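Local coordinates for NAD-dependent aldehyde dehydrogenase (Burkholderia multivorans, PDB 5UJU), which probably oxidises aldehydes to carboxylic acids with NAD+ as hydride acceptor, at residues G32-F37 / A526-F531; I90-S95 / A243-A248; I326-D331 / Y491-D496. All coordinates share one frame; numbering follows the deposited sequence.

Interaction 1 of 3, residues G32-F37 / A526-F531; sequences GYWSPF and AAFSDF. With EDO (1,2-ethanediol), chain G.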
ATOM      1  N   GLY A  32     -24.007  -4.526   2.197  1.00 41.07           N
ATOM      2  CA  GLY A  32     -25.196  -4.516   3.026  1.00 42.10           C
ATOM      3  C   GLY A  32     -24.848  -4.880   4.463  1.00 40.53           C
ATOM      4  O   GLY A  32     -23.681  -4.852   4.871  1.00 40.14           O
ATOM      5  N   TYR A  33     -25.880  -5.213   5.250  1.00 40.43           N
ATOM      6  CA  TYR A  33     -25.678  -5.606   6.646  1.00 37.67           C
ATOM      7  C   TYR A  33     -25.363  -7.097   6.753  1.00 38.70           C
ATOM      8  O   TYR A  33     -26.093  -7.933   6.210  1.00 43.30           O
ATOM      9  CB  TYR A  33     -26.896  -5.297   7.527  1.00 39.09           C
ATOM     10  CG  TYR A  33     -26.675  -5.872   8.915  1.00 40.60           C
ATOM     11  CD1 TYR A  33     -25.707  -5.328   9.755  1.00 38.01           C
ATOM     12  CD2 TYR A  33     -27.366  -7.003   9.354  1.00 45.00           C
ATOM     13  CE1 TYR A  33     -25.453  -5.861  11.008  1.00 42.82           C
ATOM     14  CE2 TYR A  33     -27.117  -7.550  10.617  1.00 47.79           C
ATOM     15  CZ  TYR A  33     -26.154  -6.973  11.436  1.00 47.54           C
ATOM     16  OH  TYR A  33     -25.883  -7.486  12.689  1.00 49.14           O
ATOM     17  N   TRP A  34     -24.304  -7.426   7.493  1.00 39.98           N
ATOM     18  CA  TRP A  34     -23.979  -8.816   7.797  1.00 39.53           C
ATOM     19  C   TRP A  34     -22.979  -8.869   8.944  1.00 37.85           C
ATOM     20  O   TRP A  34     -22.087  -8.021   9.041  1.00 35.65           O
ATOM     21  CB  TRP A  34     -23.407  -9.559   6.582  1.00 38.69           C
ATOM     22  CG  TRP A  34     -23.081 -11.003   6.874  1.00 36.48           C
ATOM     23  CD1 TRP A  34     -23.969 -12.041   7.016  1.00 34.95           C
ATOM     24  CD2 TRP A  34     -21.780 -11.555   7.100  1.00 36.91           C
ATOM     25  NE1 TRP A  34     -23.291 -13.207   7.294  1.00 35.51           N
ATOM     26  CE2 TRP A  34     -21.948 -12.937   7.349  1.00 36.85           C
ATOM     27  CE3 TRP A  34     -20.487 -11.020   7.102  1.00 35.53           C
ATOM     28  CZ2 TRP A  34     -20.873 -13.787   7.601  1.00 40.44           C
ATOM     29  CZ3 TRP A  34     -19.418 -11.864   7.346  1.00 39.18           C
ATOM     30  CH2 TRP A  34     -19.618 -13.238   7.593  1.00 40.36           C
ATOM     31  N   SER A  35     -23.142  -9.876   9.809  1.00 44.15           N
ATOM     32  CA  SER A  35     -22.245 -10.166  10.923  1.00 43.60           C
ATOM     33  C   SER A  35     -22.420 -11.612  11.362  1.00 42.17           C
ATOM     34  O   SER A  35     -23.538 -12.022  11.689  1.00 43.20           O
ATOM     35  CB  SER A  35     -22.504  -9.250  12.118  1.00 52.30           C
ATOM     36  OG  SER A  35     -21.749  -9.698  13.237  1.00 57.51           O
ATOM     37  N   PRO A  36     -21.347 -12.409  11.403  1.00 42.34           N
ATOM     38  CA  PRO A  36     -21.475 -13.786  11.895  1.00 44.54           C
ATOM     39  C   PRO A  36     -21.437 -13.891  13.407  1.00 45.77           C
ATOM     40  O   PRO A  36     -21.619 -14.997  13.938  1.00 46.14           O
ATOM     41  CB  PRO A  36     -20.257 -14.483  11.279  1.00 49.33           C
ATOM     42  CG  PRO A  36     -19.219 -13.402  11.282  1.00 43.95           C
ATOM     43  CD  PRO A  36     -19.961 -12.100  11.004  1.00 45.66           C
ATOM     44  N   PHE A  37     -21.188 -12.789  14.114  1.00 41.78           N
ATOM     45  CA  PHE A  37     -21.031 -12.810  15.562  1.00 37.86           C
ATOM     46  C   PHE A  37     -22.189 -12.035  16.180  1.00 41.18           C
ATOM     47  O   PHE A  37     -22.357 -10.841  15.911  1.00 42.71           O
ATOM     48  CB  PHE A  37     -19.674 -12.227  15.961  1.00 37.48           C
ATOM     49  CG  PHE A  37     -18.486 -12.940  15.313  1.00 34.74           C
ATOM     50  CD1 PHE A  37     -18.228 -14.281  15.571  1.00 36.08           C
ATOM     51  CD2 PHE A  37     -17.628 -12.251  14.458  1.00 30.24           C
ATOM     52  CE1 PHE A  37     -17.139 -14.937  14.978  1.00 35.46           C
ATOM     53  CE2 PHE A  37     -16.534 -12.890  13.861  1.00 27.89           C
ATOM     54  CZ  PHE A  37     -16.287 -14.233  14.120  1.00 31.15           C
ATOM     55  N   ALA A 526     -20.463  -0.044  11.015  1.00 33.31           N
ATOM     56  CA  ALA A 526     -20.641  -1.482  10.867  1.00 37.50           C
ATOM     57  C   ALA A 526     -19.565  -2.032   9.947  1.00 37.22           C
ATOM     58  O   ALA A 526     -19.340  -1.492   8.855  1.00 36.17           O
ATOM     59  CB  ALA A 526     -22.028  -1.815  10.316  1.00 35.40           C
ATOM     60  N   ALA A 527     -18.887  -3.089  10.400  1.00 35.79           N
ATOM     61  CA  ALA A 527     -17.992  -3.832   9.520  1.00 30.08           C
ATOM     62  C   ALA A 527     -18.751  -4.304   8.280  1.00 30.74           C
ATOM     63  O   ALA A 527     -19.975  -4.477   8.310  1.00 33.42           O
ATOM     64  CB  ALA A 527     -17.391  -5.052  10.257  1.00 31.63           C
ATOM     65  N   PHE A 528     -18.017  -4.502   7.181  1.00 30.59           N
ATOM     66  CA  PHE A 528     -18.523  -4.995   5.897  1.00 35.05           C
ATOM     67  C   PHE A 528     -19.448  -3.991   5.213  1.00 41.52           C
ATOM     68  O   PHE A 528     -20.178  -4.362   4.283  1.00 45.23           O
ATOM     69  CB  PHE A 528     -19.257  -6.339   6.021  1.00 31.91           C
ATOM     70  CG  PHE A 528     -18.486  -7.389   6.780  1.00 35.28           C
ATOM     71  CD1 PHE A 528     -17.424  -8.057   6.187  1.00 32.98           C
ATOM     72  CD2 PHE A 528     -18.833  -7.707   8.089  1.00 39.69           C
ATOM     73  CE1 PHE A 528     -16.721  -9.027   6.884  1.00 36.14           C
ATOM     74  CE2 PHE A 528     -18.131  -8.658   8.797  1.00 39.47           C
ATOM     75  CZ  PHE A 528     -17.077  -9.327   8.192  1.00 35.75           C
ATOM     76  N   SER A 529     -19.488  -2.747   5.680  1.00 37.04           N
ATOM     77  CA  SER A 529     -20.264  -1.725   4.987  1.00 35.67           C
ATOM     78  C   SER A 529     -19.608  -0.354   5.152  1.00 35.97           C
ATOM     79  O   SER A 529     -19.354   0.338   4.158  1.00 37.14           O
ATOM     80  CB  SER A 529     -21.709  -1.718   5.490  1.00 40.03           C
ATOM     81  OG  SER A 529     -22.503  -0.769   4.783  1.00 41.05           O
ATOM     82  N   ASP A 530     -19.285   0.029   6.391  1.00 36.23           N
ATOM     83  CA  ASP A 530     -18.726   1.346   6.682  1.00 35.18           C
ATOM     84  C   ASP A 530     -17.203   1.264   6.755  1.00 35.97           C
ATOM     85  O   ASP A 530     -16.655   0.551   7.602  1.00 40.18           O
ATOM     86  CB  ASP A 530     -19.291   1.895   7.991  1.00 36.11           C
ATOM     87  CG  ASP A 530     -20.817   1.956   7.990  1.00 40.07           C
ATOM     88  OD1 ASP A 530     -21.410   2.349   6.959  1.00 39.85           O
ATOM     89  OD2 ASP A 530     -21.425   1.601   9.019  1.00 37.66           O
ATOM     90  N   PHE A 531     -16.528   2.008   5.879  1.00 34.51           N
ATOM     91  CA  PHE A 531     -15.094   2.215   6.024  1.00 36.26           C
ATOM     92  C   PHE A 531     -14.843   3.107   7.230  1.00 38.05           C
ATOM     93  O   PHE A 531     -15.385   4.217   7.314  1.00 34.93           O
ATOM     94  CB  PHE A 531     -14.512   2.862   4.768  1.00 34.77           C
ATOM     95  CG  PHE A 531     -14.649   2.019   3.532  1.00 37.20           C
ATOM     96  CD1 PHE A 531     -13.820   0.923   3.331  1.00 33.64           C
ATOM     97  CD2 PHE A 531     -15.610   2.327   2.572  1.00 33.24           C
ATOM     98  CE1 PHE A 531     -13.945   0.144   2.196  1.00 32.71           C
ATOM     99  CE2 PHE A 531     -15.742   1.558   1.436  1.00 34.54           C
ATOM    100  CZ  PHE A 531     -14.907   0.461   1.246  1.00 31.94           C
TER
HETATM  101  C1  EDO G 601     -24.741   1.935  11.174  1.00 38.50           C
HETATM  102  O1  EDO G 601     -23.502   1.899  11.882  1.00 38.76           O
HETATM  103  C2  EDO G 601     -24.538   1.571   9.707  1.00 39.59           C
HETATM  104  O2  EDO G 601     -23.745   2.555   9.018  1.00 38.79           O
HETATM  105  O   HOH W   1     -22.551  -4.413   7.512  1.00 36.68           O
HETATM  106  O   HOH W   2     -21.318  -5.736  10.530  1.00 35.95           O
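W34 and F528 form the compact half of this contact, an edge-to-face aromatic pair. The CE3-CZ3 edge of the indole lies over one face of the phenyl ring, with W34 CZ3 3.6 Å from F528 CZ and the two planes turned 66° apart. W34 swings its six-membered ring toward the other loop, although its CB does not point there, because chi1 of -179° sets CG opposite the backbone N. Beside them P36 CD only brushes F528 CE2, at 4.5 Å, and A27 of helix 18-30 packs against both aromatic side chains.

Beside the rings the backbones have no direct hydrogen bond and are joined by water. One water donates to G32 O and, at 2.7 Å, to A527 O; a second donates to W34 O at 2.8 Å and again to A527 O, so that a single carbonyl takes two water hydrogens. Beyond them, D530 OD2 accepts from A526 N (2.8 Å) and from an ethanediol, probably a crystallisation additive, while D530 OD1 forms a salt bridge with K198 of the second subunit. Direct contact between the loops is thus mainly aromatic, whereas their polar backbone atoms meet through solvent, and the charge of D530 is turned to the dimer interface.

Interaction 2 of 3, residues I90-S95 / A243-A248; sequences IRYPKS and AILPLA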
ATOM      1  N   ILE A  90      -3.325  -6.992  38.379  1.00 30.79           N
ATOM      2  CA  ILE A  90      -2.923  -7.960  37.365  1.00 32.60           C
ATOM      3  C   ILE A  90      -1.467  -7.716  37.007  1.00 35.76           C
ATOM      4  O   ILE A  90      -1.040  -6.565  36.877  1.00 31.46           O
ATOM      5  CB  ILE A  90      -3.800  -7.850  36.112  1.00 26.68           C
ATOM      6  CG1 ILE A  90      -5.284  -8.001  36.458  1.00 31.28           C
ATOM      7  CG2 ILE A  90      -3.352  -8.874  35.088  1.00 25.23           C
ATOM      8  CD1 ILE A  90      -6.171  -7.485  35.356  1.00 29.44           C
ATOM      9  N   ARG A  91      -0.693  -8.795  36.860  1.00 30.41           N
ATOM     10  CA  ARG A  91       0.673  -8.697  36.366  1.00 28.35           C
ATOM     11  C   ARG A  91       0.844  -9.622  35.169  1.00 30.63           C
ATOM     12  O   ARG A  91       0.103 -10.594  34.996  1.00 27.92           O
ATOM     13  CB  ARG A  91       1.694  -9.027  37.465  1.00 29.35           C
ATOM     14  CG  ARG A  91       1.561  -8.140  38.703  1.00 37.28           C
ATOM     15  CD  ARG A  91       2.058  -6.707  38.464  1.00 36.55           C
ATOM     16  NE  ARG A  91       3.520  -6.678  38.509  1.00 37.81           N
ATOM     17  CZ  ARG A  91       4.270  -5.577  38.459  1.00 41.15           C
ATOM     18  NH1 ARG A  91       3.713  -4.369  38.361  1.00 42.75           N
ATOM     19  NH2 ARG A  91       5.590  -5.690  38.517  1.00 39.04           N
ATOM     20  N   TYR A  92       1.820  -9.295  34.328  1.00 30.57           N
ATOM     21  CA  TYR A  92       2.159 -10.063  33.139  1.00 28.27           C
ATOM     22  C   TYR A  92       3.643 -10.396  33.137  1.00 29.13           C
ATOM     23  O   TYR A  92       4.451  -9.638  33.687  1.00 26.93           O
ATOM     24  CB  TYR A  92       1.798  -9.275  31.868  1.00 23.72           C
ATOM     25  CG  TYR A  92       0.373  -8.785  31.904  1.00 22.54           C
ATOM     26  CD1 TYR A  92      -0.656  -9.584  31.432  1.00 26.74           C
ATOM     27  CD2 TYR A  92       0.057  -7.527  32.425  1.00 21.74           C
ATOM     28  CE1 TYR A  92      -1.969  -9.156  31.480  1.00 27.56           C
ATOM     29  CE2 TYR A  92      -1.257  -7.089  32.489  1.00 22.58           C
ATOM     30  CZ  TYR A  92      -2.261  -7.901  32.005  1.00 24.34           C
ATOM     31  OH  TYR A  92      -3.564  -7.472  32.049  1.00 28.36           O
ATOM     32  N   PRO A  93       4.037 -11.521  32.537  1.00 28.76           N
ATOM     33  CA  PRO A  93       5.473 -11.832  32.459  1.00 32.02           C
ATOM     34  C   PRO A  93       6.188 -10.796  31.612  1.00 35.38           C
ATOM     35  O   PRO A  93       5.770 -10.491  30.494  1.00 38.04           O
ATOM     36  CB  PRO A  93       5.505 -13.226  31.817  1.00 42.43           C
ATOM     37  CG  PRO A  93       4.217 -13.341  31.061  1.00 36.85           C
ATOM     38  CD  PRO A  93       3.206 -12.523  31.848  1.00 28.19           C
ATOM     39  N   LYS A  94       7.271 -10.244  32.153  1.00 33.55           N
ATOM     40  CA  LYS A  94       8.019  -9.204  31.451  1.00 29.08           C
ATOM     41  C   LYS A  94       9.025  -9.832  30.479  1.00 31.00           C
ATOM     42  O   LYS A  94       9.872 -10.640  30.884  1.00 37.04           O
ATOM     43  CB  LYS A  94       8.728  -8.308  32.458  1.00 33.43           C
ATOM     44  CG  LYS A  94       9.457  -7.121  31.844  1.00 36.54           C
ATOM     45  CD  LYS A  94      10.144  -6.307  32.929  1.00 45.11           C
ATOM     46  CE  LYS A  94      11.177  -5.342  32.353  1.00 50.29           C
ATOM     47  NZ  LYS A  94      10.621  -4.008  32.046  1.00 53.49           N
ATOM     48  N   SER A  95       8.917  -9.486  29.197  1.00 24.56           N
ATOM     49  CA  SER A  95       9.845  -9.939  28.169  1.00 32.38           C
ATOM     50  C   SER A  95      10.516  -8.738  27.523  1.00 32.86           C
ATOM     51  O   SER A  95       9.995  -7.624  27.547  1.00 41.65           O
ATOM     52  CB  SER A  95       9.148 -10.763  27.081  1.00 38.17           C
ATOM     53  OG  SER A  95       8.389 -11.808  27.645  1.00 44.04           O
ATOM     54  N   ALA A 243      -4.566  -0.799  29.148  1.00 24.92           N
ATOM     55  CA  ALA A 243      -5.561  -1.754  28.646  1.00 23.94           C
ATOM     56  C   ALA A 243      -4.833  -2.969  28.074  1.00 28.28           C
ATOM     57  O   ALA A 243      -4.870  -3.225  26.873  1.00 28.23           O
ATOM     58  CB  ALA A 243      -6.470  -1.141  27.580  1.00 22.72           C
ATOM     59  N   ILE A 244      -4.167  -3.726  28.945  1.00 29.98           N
ATOM     60  CA  ILE A 244      -3.433  -4.921  28.516  1.00 25.59           C
ATOM     61  C   ILE A 244      -4.329  -6.152  28.482  1.00 24.12           C
ATOM     62  O   ILE A 244      -4.318  -6.909  27.513  1.00 27.54           O
ATOM     63  CB  ILE A 244      -2.218  -5.162  29.434  1.00 27.64           C
ATOM     64  CG1 ILE A 244      -1.261  -3.969  29.395  1.00 25.48           C
ATOM     65  CG2 ILE A 244      -1.495  -6.472  29.033  1.00 21.11           C
ATOM     66  CD1 ILE A 244      -0.302  -3.940  30.593  1.00 25.82           C
ATOM     67  N   LEU A 245      -5.104  -6.363  29.541  1.00 23.34           N
ATOM     68  CA  LEU A 245      -5.833  -7.616  29.723  1.00 24.65           C
ATOM     69  C   LEU A 245      -6.644  -8.045  28.510  1.00 29.04           C
ATOM     70  O   LEU A 245      -6.585  -9.237  28.158  1.00 26.03           O
ATOM     71  CB  LEU A 245      -6.732  -7.528  30.967  1.00 22.87           C
ATOM     72  CG  LEU A 245      -7.366  -8.875  31.358  1.00 28.22           C
ATOM     73  CD1 LEU A 245      -6.267  -9.933  31.587  1.00 28.70           C
ATOM     74  CD2 LEU A 245      -8.281  -8.786  32.584  1.00 28.12           C
ATOM     75  N   PRO A 246      -7.418  -7.170  27.841  1.00 26.16           N
ATOM     76  CA  PRO A 246      -8.168  -7.641  26.661  1.00 21.85           C
ATOM     77  C   PRO A 246      -7.281  -8.228  25.578  1.00 26.94           C
ATOM     78  O   PRO A 246      -7.682  -9.203  24.931  1.00 28.99           O
ATOM     79  CB  PRO A 246      -8.912  -6.373  26.174  1.00 22.67           C
ATOM     80  CG  PRO A 246      -9.029  -5.526  27.383  1.00 23.23           C
ATOM     81  CD  PRO A 246      -7.768  -5.771  28.173  1.00 25.86           C
ATOM     82  N   LEU A 247      -6.095  -7.653  25.341  1.00 23.52           N
ATOM     83  CA  LEU A 247      -5.207  -8.217  24.338  1.00 23.15           C
ATOM     84  C   LEU A 247      -4.390  -9.386  24.877  1.00 21.96           C
ATOM     85  O   LEU A 247      -3.991 -10.250  24.099  1.00 26.36           O
ATOM     86  CB  LEU A 247      -4.284  -7.139  23.782  1.00 18.52           C
ATOM     87  CG  LEU A 247      -5.076  -6.173  22.886  1.00 34.64           C
ATOM     88  CD1 LEU A 247      -4.260  -4.922  22.618  1.00 29.10           C
ATOM     89  CD2 LEU A 247      -5.494  -6.858  21.570  1.00 25.50           C
ATOM     90  N   ALA A 248      -4.140  -9.438  26.188  1.00 21.60           N
ATOM     91  CA  ALA A 248      -3.476 -10.611  26.764  1.00 26.08           C
ATOM     92  C   ALA A 248      -4.344 -11.853  26.617  1.00 26.87           C
ATOM     93  O   ALA A 248      -3.856 -12.922  26.225  1.00 27.20           O
ATOM     94  CB  ALA A 248      -3.150 -10.369  28.236  1.00 23.81           C
TER
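Y92 lays one face of its ring on I244, and this CH-pi contact dominates the meeting of strand 92-93 with the start of helix 245-260. I244 CG2 stands 3.5 Å from the centroid of the Y92 ring and only 17° off the ring normal, close to a direct approach over the face. The I244 methyl branch is placed by its own torsion, being anti to the backbone N while CG1 takes the place beside that N (chi1 -60°).

Apolar contacts extend the patch. A248 CB, one helical turn on, approaches Y92 CE1 obliquely at 3.7 Å, and I90 CD1 meets L245 CD2, also at 3.7 Å, where the two side chains cross at about a right angle.

The polar element is indirect. Y92 OH comes within 3.1 Å of L245 N, but the angle is too poor for a hydrogen bond; both atoms bond instead to the carboxylate of E80, which also takes I244 N. One glutamate therefore holds the phenol and the backbone at the helix start together.

Around this buried patch, strand 92-93 pairs antiparallel with strand 76-77, while L245 and P246 lean on helix 134-145 and P246 and L247 reach helix 217-230.

Interaction 3 of 3, residues I326-D331 / Y491-D496; sequences IDSTDD and YSTADD
D327 and S492 face each other across the ends of two neighbouring strands, with S492 OG donating to D327 OD2 at 2.7 Å. A second hydroxyl, S328 OG, donates to D327 OD2 as well, at 2.5 Å. The two arrive from opposite faces of the carboxylate plane, 38° and 36° out of it, and grip OD2 between them, while T469 bonds to OD1; with both oxygens engaged, the carboxylate should have little freedom to rotate. It is carried to this side by chi1 of D327, which sets CG anti to the backbone N (171°).

S492 OG also accepts from A494 N at 3.0 Å, closing an ST turn just ahead of helix 495-508, with A494 at the N-cap position. S328 OG is similarly double-ended, for besides donating to D327 it accepts from T493 N at 2.9 Å. These bonds lie where parallel strands 323-326 and 487-491 leave the central sheet of their α/β domain. I326 and Y491 form the parallel bridge there, and Y491 O accepts from two successive amides: D327 N at 2.7 Å, nearly along the carbonyl axis, and S328 N at 3.1 Å, from above the carbonyl plane.

I326 and Y491 send their side chains to the same face of that sheet, where I326 CG1 approaches the tyrosine ring obliquely, 4.2 Å from Y491 CD2, and both residues pack on I339 of helix 332-344. On the solvent side T493 turns its two branches to different tasks: T493 CG2 lies alongside the backbone between T329 and D330, 3.7 Å from D330 N, while OG1 bonds to a water that reaches S328 OG weakly.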
ATOM      1  N   ILE A 326     -25.217  21.907  11.287  1.00 33.12           N
ATOM      2  CA  ILE A 326     -26.666  22.005  11.439  1.00 36.62           C
ATOM      3  C   ILE A 326     -27.165  23.149  10.567  1.00 38.04           C
ATOM      4  O   ILE A 326     -26.869  24.325  10.820  1.00 37.15           O
ATOM      5  CB  ILE A 326     -27.098  22.196  12.900  1.00 37.57           C
ATOM      6  CG1 ILE A 326     -26.613  21.021  13.759  1.00 38.71           C
ATOM      7  CG2 ILE A 326     -28.609  22.298  12.952  1.00 36.91           C
ATOM      8  CD1 ILE A 326     -27.099  21.048  15.205  1.00 29.02           C
ATOM      9  N   ASP A 327     -27.929  22.799   9.541  1.00 38.17           N
ATOM     10  CA  ASP A 327     -28.511  23.765   8.618  1.00 39.88           C
ATOM     11  C   ASP A 327     -30.009  23.918   8.786  1.00 42.46           C
ATOM     12  O   ASP A 327     -30.526  25.045   8.751  1.00 40.30           O
ATOM     13  CB  ASP A 327     -28.228  23.354   7.168  1.00 36.15           C
ATOM     14  CG  ASP A 327     -29.006  24.199   6.169  1.00 46.39           C
ATOM     15  OD1 ASP A 327     -28.606  25.364   5.961  1.00 40.96           O
ATOM     16  OD2 ASP A 327     -30.037  23.719   5.631  1.00 45.29           O
ATOM     17  N   SER A 328     -30.719  22.800   8.926  1.00 34.22           N
ATOM     18  CA  SER A 328     -32.179  22.774   8.997  1.00 37.53           C
ATOM     19  C   SER A 328     -32.601  21.356   9.352  1.00 40.35           C
ATOM     20  O   SER A 328     -31.830  20.409   9.181  1.00 38.86           O
ATOM     21  CB  SER A 328     -32.807  23.225   7.670  1.00 37.56           C
ATOM     22  OG  SER A 328     -32.145  22.631   6.547  1.00 42.67           O
ATOM     23  N   THR A 329     -33.816  21.218   9.876  1.00 40.98           N
ATOM     24  CA  THR A 329     -34.284  19.894  10.256  1.00 43.23           C
ATOM     25  C   THR A 329     -35.807  19.877  10.216  1.00 47.88           C
ATOM     26  O   THR A 329     -36.465  20.915  10.297  1.00 46.04           O
ATOM     27  CB  THR A 329     -33.746  19.485  11.644  1.00 42.66           C
ATOM     28  OG1 THR A 329     -34.022  18.095  11.902  1.00 41.81           O
ATOM     29  CG2 THR A 329     -34.371  20.333  12.730  1.00 45.55           C
ATOM     30  N   ASP A 330     -36.360  18.685  10.044  1.00 48.14           N
ATOM     31  CA  ASP A 330     -37.800  18.489  10.082  1.00 47.01           C
ATOM     32  C   ASP A 330     -38.293  18.160  11.479  1.00 44.20           C
ATOM     33  O   ASP A 330     -39.500  18.012  11.676  1.00 56.87           O
ATOM     34  CB  ASP A 330     -38.221  17.402   9.084  1.00 58.16           C
ATOM     35  CG  ASP A 330     -37.621  16.042   9.404  1.00 71.57           C
ATOM     36  OD1 ASP A 330     -38.241  15.026   9.023  1.00 76.84           O
ATOM     37  OD2 ASP A 330     -36.543  15.984  10.041  1.00 75.31           O
ATOM     38  N   ASP A 331     -37.386  18.040  12.451  1.00 51.42           N
ATOM     39  CA  ASP A 331     -37.759  17.648  13.813  1.00 54.85           C
ATOM     40  C   ASP A 331     -36.556  17.985  14.701  1.00 51.82           C
ATOM     41  O   ASP A 331     -35.650  17.167  14.869  1.00 48.09           O
ATOM     42  CB  ASP A 331     -38.117  16.173  13.873  1.00 57.85           C
ATOM     43  CG  ASP A 331     -38.593  15.721  15.248  1.00 58.34           C
ATOM     44  OD1 ASP A 331     -38.507  16.490  16.235  1.00 53.71           O
ATOM     45  OD2 ASP A 331     -39.070  14.568  15.326  1.00 60.06           O
ATOM     46  N   TYR A 491     -27.141  18.087   9.084  1.00 32.16           N
ATOM     47  CA  TYR A 491     -28.590  18.168   9.232  1.00 31.43           C
ATOM     48  C   TYR A 491     -29.072  19.266   8.300  1.00 37.73           C
ATOM     49  O   TYR A 491     -28.716  20.438   8.483  1.00 34.26           O
ATOM     50  CB  TYR A 491     -28.991  18.473  10.675  1.00 30.77           C
ATOM     51  CG  TYR A 491     -28.709  17.341  11.613  1.00 36.22           C
ATOM     52  CD1 TYR A 491     -29.688  16.397  11.901  1.00 34.75           C
ATOM     53  CD2 TYR A 491     -27.448  17.187  12.189  1.00 36.26           C
ATOM     54  CE1 TYR A 491     -29.422  15.333  12.754  1.00 35.32           C
ATOM     55  CE2 TYR A 491     -27.168  16.123  13.040  1.00 35.28           C
ATOM     56  CZ  TYR A 491     -28.162  15.203  13.320  1.00 35.44           C
ATOM     57  OH  TYR A 491     -27.908  14.152  14.167  1.00 37.68           O
ATOM     58  N   SER A 492     -29.853  18.886   7.289  1.00 41.37           N
ATOM     59  CA  SER A 492     -30.452  19.856   6.381  1.00 42.07           C
ATOM     60  C   SER A 492     -31.640  19.222   5.678  1.00 42.58           C
ATOM     61  O   SER A 492     -31.607  18.036   5.343  1.00 40.28           O
ATOM     62  CB  SER A 492     -29.447  20.360   5.342  1.00 42.58           C
ATOM     63  OG  SER A 492     -30.070  21.296   4.474  1.00 42.28           O
ATOM     64  N   THR A 493     -32.685  20.017   5.449  1.00 46.10           N
ATOM     65  CA  THR A 493     -33.787  19.595   4.596  1.00 48.71           C
ATOM     66  C   THR A 493     -33.646  20.112   3.169  1.00 50.20           C
ATOM     67  O   THR A 493     -34.570  19.946   2.367  1.00 47.46           O
ATOM     68  CB  THR A 493     -35.119  20.069   5.172  1.00 48.92           C
ATOM     69  OG1 THR A 493     -35.138  21.501   5.178  1.00 46.85           O
ATOM     70  CG2 THR A 493     -35.292  19.547   6.606  1.00 46.65           C
ATOM     71  N   ALA A 494     -32.509  20.712   2.825  1.00 52.08           N
ATOM     72  CA  ALA A 494     -32.311  21.347   1.525  1.00 48.73           C
ATOM     73  C   ALA A 494     -31.373  20.488   0.691  1.00 49.76           C
ATOM     74  O   ALA A 494     -30.271  20.159   1.140  1.00 49.92           O
ATOM     75  CB  ALA A 494     -31.746  22.757   1.685  1.00 42.49           C
ATOM     76  N   ASP A 495     -31.821  20.117  -0.514  1.00 50.99           N
ATOM     77  CA  ASP A 495     -31.031  19.232  -1.367  1.00 54.84           C
ATOM     78  C   ASP A 495     -29.703  19.866  -1.761  1.00 50.87           C
ATOM     79  O   ASP A 495     -28.696  19.165  -1.899  1.00 46.99           O
ATOM     80  CB  ASP A 495     -31.823  18.829  -2.614  1.00 59.98           C
ATOM     81  CG  ASP A 495     -32.876  17.768  -2.325  1.00 68.91           C
ATOM     82  OD1 ASP A 495     -32.708  17.006  -1.349  1.00 70.39           O
ATOM     83  OD2 ASP A 495     -33.864  17.684  -3.087  1.00 75.04           O
ATOM     84  N   ASP A 496     -29.689  21.183  -1.989  1.00 47.21           N
ATOM     85  CA  ASP A 496     -28.441  21.834  -2.377  1.00 55.25           C
ATOM     86  C   ASP A 496     -27.432  21.846  -1.233  1.00 44.25           C
ATOM     87  O   ASP A 496     -26.221  21.793  -1.477  1.00 44.18           O
ATOM     88  CB  ASP A 496     -28.702  23.263  -2.867  1.00 65.46           C
ATOM     89  CG  ASP A 496     -29.295  24.160  -1.790  1.00 83.54           C
ATOM     90  OD1 ASP A 496     -28.591  25.084  -1.329  1.00 88.82           O
ATOM     91  OD2 ASP A 496     -30.450  23.920  -1.375  1.00 89.33           O
TER
HETATM   92  O   HOH W   3     -34.301  24.127   4.394  1.00 51.32           O

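Chemistry follows position in these three contacts. Interaction 2 is buried throughout and essentially apolar, joining a short strand to a helix start; interactions 1 and 3 are partly buried and draw on water. In interaction 1, two loops far apart in sequence meet beside the second subunit, which touches neither of the others. Interaction 3 alone carries direct hydrogen bonds between its segments, as suits the ends of paired strands. No structural element is shared among them: interactions 2 and 3 lie on opposite sides of the chain's centre, with centres about 48 Å apart, and both fall within the sequence between 32-37 and 526-531.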